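Local coordinates for mannan endo-1,6-alpha-mannosidase (Chaetomium thermophilum, PDB 6RY0), which probably cleaves alpha-1,6-mannosidic linkages as a family 76 glycosidase and is implicated in transferring GPI-anchored glycoproteins into the fungal cell wall, at residues A[115-120]-A[163-168]; A[133-138]-A[199-204]. One frame throughout, in Å; residues are numbered along the deposited sequence. Where two conformers were deposited one is given.

The four segments alternate along the chain: 115-120, 133-138, 163-168, then 199-204, so the two contacts interlock rather than follow one another. Contact 1 sets the loop after helix 99-108 against the end of helix 155-167; contact 2 joins helices 127-142 and 196-213, nearer the middle of the molecule. Their centres are about 11 Å apart, and aromatic stacks tie them together: Y116 of contact 1 on W133 of contact 2, and W163 of contact 1 on F202 of contact 2. Both thus belong to one packed region of the helical domain, near D129, which binds a second calcium ion in another structure of this protein, although that ion is absent from this model.

Contact 1 (A[115-120]-A[163-168])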
# COMPACT_ATOMS: atom_id res chain seq x y z
N ASP A 115 16.79 -4.23 4.68
CA ASP A 115 15.93 -3.27 5.35
C ASP A 115 15.20 -2.37 4.36
O ASP A 115 14.59 -1.38 4.77
CB ASP A 115 16.70 -2.43 6.35
CG ASP A 115 17.79 -1.59 5.73
OD1 ASP A 115 18.00 -1.71 4.51
OD2 ASP A 115 18.43 -0.82 6.48
N TYR A 116 15.24 -2.70 3.06
CA TYR A 116 14.65 -1.85 2.03
C TYR A 116 15.17 -0.42 2.08
O TYR A 116 14.45 0.53 1.78
CB TYR A 116 13.11 -1.96 2.00
CG TYR A 116 12.66 -3.26 1.40
CD1 TYR A 116 12.91 -3.53 0.07
CD2 TYR A 116 12.01 -4.23 2.13
CE1 TYR A 116 12.54 -4.72 -0.52
CE2 TYR A 116 11.62 -5.45 1.55
CZ TYR A 116 11.91 -5.68 0.24
OH TYR A 116 11.53 -6.89 -0.30
N GLN A 117 16.48 -0.28 2.35
CA GLN A 117 17.17 1.00 2.20
C GLN A 117 18.37 0.88 1.29
O GLN A 117 19.49 1.23 1.66
CB GLN A 117 17.58 1.57 3.56
CG GLN A 117 16.38 1.68 4.50
CD GLN A 117 16.68 2.49 5.72
OE1 GLN A 117 16.37 3.69 5.77
NE2 GLN A 117 17.31 1.88 6.72
N PRO A 118 18.17 0.41 0.06
CA PRO A 118 19.29 0.35 -0.86
C PRO A 118 19.79 1.81 -1.14
O PRO A 118 19.05 2.70 -1.46
CB PRO A 118 18.67 -0.30 -2.10
CG PRO A 118 17.25 0.05 -2.07
CD PRO A 118 16.91 0.01 -0.58
N PRO A 119 21.08 2.09 -0.91
CA PRO A 119 21.51 3.51 -0.91
C PRO A 119 21.55 4.12 -2.30
O PRO A 119 21.53 5.35 -2.45
CB PRO A 119 22.92 3.45 -0.29
CG PRO A 119 23.40 2.06 -0.50
CD PRO A 119 22.14 1.21 -0.39
N ASN A 120 21.63 3.27 -3.33
CA ASN A 120 21.52 3.84 -4.67
C ASN A 120 20.24 4.59 -4.82
O ASN A 120 20.18 5.52 -5.60
CB ASN A 120 21.68 2.80 -5.75
CG ASN A 120 23.13 2.39 -5.92
OD1 ASN A 120 24.03 2.87 -5.21
ND2 ASN A 120 23.37 1.47 -6.83
N TRP A 163 10.22 -1.93 9.97
CA TRP A 163 9.59 -1.39 11.15
C TRP A 163 10.64 -0.91 12.16
O TRP A 163 10.52 0.16 12.74
CB TRP A 163 8.65 -2.45 11.76
CG TRP A 163 7.94 -1.94 13.00
CD1 TRP A 163 6.74 -1.28 13.04
CD2 TRP A 163 8.42 -1.99 14.32
NE1 TRP A 163 6.46 -0.92 14.32
CE2 TRP A 163 7.48 -1.34 15.13
CE3 TRP A 163 9.56 -2.56 14.92
CZ2 TRP A 163 7.65 -1.21 16.51
CZ3 TRP A 163 9.73 -2.44 16.26
CH2 TRP A 163 8.80 -1.76 17.05
N THR A 164 11.67 -1.74 12.39
CA THR A 164 12.68 -1.41 13.38
C THR A 164 13.42 -0.13 12.99
O THR A 164 13.65 0.74 13.85
CB THR A 164 13.64 -2.59 13.56
OG1 THR A 164 12.94 -3.69 14.14
CG2 THR A 164 14.78 -2.19 14.49
N THR A 165 13.80 0.02 11.74
CA THR A 165 14.46 1.24 11.31
C THR A 165 13.54 2.43 11.46
O THR A 165 14.01 3.55 11.75
CB THR A 165 15.03 1.16 9.89
OG1 THR A 165 13.98 1.06 8.92
CG2 THR A 165 16.06 0.05 9.74
N GLN A 166 12.24 2.25 11.27
CA GLN A 166 11.27 3.33 11.42
C GLN A 166 11.01 3.68 12.87
O GLN A 166 10.62 4.81 13.16
CB GLN A 166 9.96 2.99 10.67
CG GLN A 166 10.18 3.04 9.19
CD GLN A 166 8.97 2.87 8.36
OE1 GLN A 166 7.90 2.63 8.86
NE2 GLN A 166 9.14 3.05 7.06
N ALA A 167 11.25 2.74 13.78
CA ALA A 167 11.14 2.95 15.23
C ALA A 167 12.41 3.54 15.83
O ALA A 167 12.43 3.89 17.00
CB ALA A 167 10.83 1.63 15.91
N SER A 168 13.49 3.68 15.06
CA SER A 168 14.77 4.09 15.60
C SER A 168 14.66 5.51 16.15
O SER A 168 13.97 6.35 15.60
CB SER A 168 15.81 3.97 14.49
OG SER A 168 17.14 4.11 14.97
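This is a small, buried van der Waals contact in which a folded polar turn, D115 to Q117, in the loop between helices 99-108 and 127-142, rests on T165 near the end of helix 155-167. The methyl CG2 of T165 does the touching, 3.7 Å from Q117 NE2 and 4.1 Å from D115 OD2. Those two polar atoms are already joined to each other: Q117 NE2 donates to D115 OD2 at 2.9 Å, nearly straight at 167°, with the acceptor lying close to the amide plane but the amide standing well above the carboxylate. On that same carboxylate face, Q117 N reaches OD1, which makes this an Asx turn within the family 76 helical domain, and its bond is more bent. CG of D115 sits between the backbone N and the carbonyl carbon (chi1 62°), which brings the carboxylate to the N-H of Q117. An alanine in place of D115 is likely to leave Q117 N and NE2 without their acceptors and the amide less firmly placed against the T165 methyl. T165 OG1 bonds to V162 O, one turn back in its own helix, and to Q130 NE2. Q130 NE2 also bonds D115 O, so one side chain of helix 127-142 ties the loop to the threonine.

Contact 2 (A[133-138]-A[199-204]); sequences WGMSAM and NACFFD
M135 supplies nearly all that helix 127-142 brings to this buried meeting, and it faces two residues a helical turn apart on helix 196-213, C201 and D204. It is modelled in two conformers; the contacts of its end hold for the one described and are less certain for that. Its thioether sulfur SD lies 3.8 Å from C201 SG and 4.0 Å from C201 CB, an ordinary apolar contact between two sulfurs. The chain turns at the CG-SD bond (chi3 59°), bringing the methyl CE round to D204, 3.8 Å from OD2. On the other side of SD, M135 CG is 4.0 Å from the same oxygen, so the methionine wraps past the carboxylate with the two side chains crossing at about a right angle. CB of D204 points toward M135, and with CG anti to the backbone N (chi1 -173°) OD2 ends beside the methionine. Its charge is spent on other partners: OD1 bonds to H269 ND1 and OD2 makes a salt bridge with R208, one turn further along its own helix. The buried carboxylate is thus satisfied although methionine carbons flank it, and the salt bridge probably helps keep it ionised. L266 of helix 261-278 packs against both M135 and D204. Helices 127-142, 196-213 and 261-278 alternate along the chain with 155-167 and 216-231, consistent with consecutive inner helices of the (alpha/alpha)6 barrel of glycoside hydrolase family 76.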
# COMPACT_ATOMS: atom_id res chain seq x y z
N TRP A 133 7.49 -1.06 0.62
CA TRP A 133 8.22 -2.32 0.45
C TRP A 133 8.07 -3.20 1.67
O TRP A 133 7.86 -4.40 1.55
CB TRP A 133 9.70 -2.04 0.15
CG TRP A 133 9.96 -1.58 -1.25
CD1 TRP A 133 10.11 -0.32 -1.69
CD2 TRP A 133 10.10 -2.43 -2.39
NE1 TRP A 133 10.35 -0.32 -3.06
CE2 TRP A 133 10.37 -1.61 -3.50
CE3 TRP A 133 10.02 -3.80 -2.58
CZ2 TRP A 133 10.56 -2.14 -4.79
CZ3 TRP A 133 10.22 -4.33 -3.85
CH2 TRP A 133 10.49 -3.50 -4.93
N GLY A 134 8.18 -2.63 2.87
CA GLY A 134 7.96 -3.39 4.08
C GLY A 134 6.58 -4.00 4.15
O GLY A 134 6.43 -5.15 4.59
N MET A 135 5.57 -3.25 3.72
CA MET A 135 4.20 -3.76 3.69
C MET A 135 4.04 -4.91 2.71
O MET A 135 3.29 -5.84 2.98
CB MET A 135 3.25 -2.60 3.38
CG MET A 135 3.11 -1.66 4.57
SD MET A 135 2.58 0.00 4.12
CE MET A 135 1.04 -0.40 3.33
N SER A 136 4.72 -4.85 1.56
CA SER A 136 4.67 -5.98 0.64
C SER A 136 5.33 -7.23 1.24
O SER A 136 4.83 -8.33 1.04
CB SER A 136 5.32 -5.60 -0.68
OG SER A 136 4.48 -4.68 -1.34
N ALA A 137 6.41 -7.06 2.00
CA ALA A 137 7.02 -8.19 2.67
C ALA A 137 6.09 -8.74 3.77
O ALA A 137 5.94 -9.96 3.93
CB ALA A 137 8.37 -7.79 3.28
N MET A 138 5.45 -7.84 4.52
CA MET A 138 4.48 -8.26 5.54
C MET A 138 3.36 -9.07 4.90
O MET A 138 2.94 -10.10 5.42
CB MET A 138 3.93 -7.02 6.25
CG MET A 138 3.08 -7.30 7.46
SD MET A 138 3.95 -7.99 8.86
CE MET A 138 3.35 -9.67 8.91
N ASN A 199 3.58 8.05 8.54
CA ASN A 199 3.11 7.57 9.83
C ASN A 199 2.12 6.43 9.69
O ASN A 199 2.14 5.50 10.49
CB ASN A 199 2.56 8.78 10.61
CG ASN A 199 3.69 9.64 11.08
OD1 ASN A 199 4.36 9.28 12.06
ND2 ASN A 199 3.98 10.73 10.37
N ALA A 200 1.25 6.49 8.68
CA ALA A 200 0.29 5.42 8.42
C ALA A 200 1.00 4.12 8.05
O ALA A 200 0.55 3.06 8.46
CB ALA A 200 -0.67 5.86 7.33
N CYS A 201 2.06 4.20 7.25
CA CYS A 201 2.80 2.98 6.91
C CYS A 201 3.40 2.37 8.17
O CYS A 201 3.35 1.15 8.36
CB CYS A 201 3.92 3.29 5.90
SG CYS A 201 3.37 3.71 4.23
N PHE A 202 4.02 3.19 9.01
CA PHE A 202 4.63 2.68 10.24
C PHE A 202 3.58 2.09 11.19
O PHE A 202 3.78 1.03 11.78
CB PHE A 202 5.47 3.80 10.86
CG PHE A 202 6.15 3.44 12.15
CD1 PHE A 202 6.98 2.34 12.26
CD2 PHE A 202 5.99 4.23 13.26
CE1 PHE A 202 7.64 2.04 13.44
CE2 PHE A 202 6.66 3.92 14.44
CZ PHE A 202 7.45 2.84 14.55
N PHE A 203 2.43 2.78 11.30
CA PHE A 203 1.31 2.31 12.08
C PHE A 203 0.83 0.95 11.57
O PHE A 203 0.65 0.01 12.33
CB PHE A 203 0.18 3.34 11.99
CG PHE A 203 -1.15 2.84 12.48
CD1 PHE A 203 -1.32 2.46 13.80
CD2 PHE A 203 -2.23 2.72 11.63
CE1 PHE A 203 -2.52 1.96 14.25
CE2 PHE A 203 -3.45 2.23 12.06
CZ PHE A 203 -3.59 1.85 13.37
N ASP A 204 0.56 0.88 10.26
CA ASP A 204 0.04 -0.35 9.68
C ASP A 204 1.00 -1.51 9.87
O ASP A 204 0.60 -2.61 10.22
CB ASP A 204 -0.21 -0.09 8.16
CG ASP A 204 -0.91 -1.23 7.49
OD1 ASP A 204 -2.10 -1.45 7.87
OD2 ASP A 204 -0.33 -1.86 6.58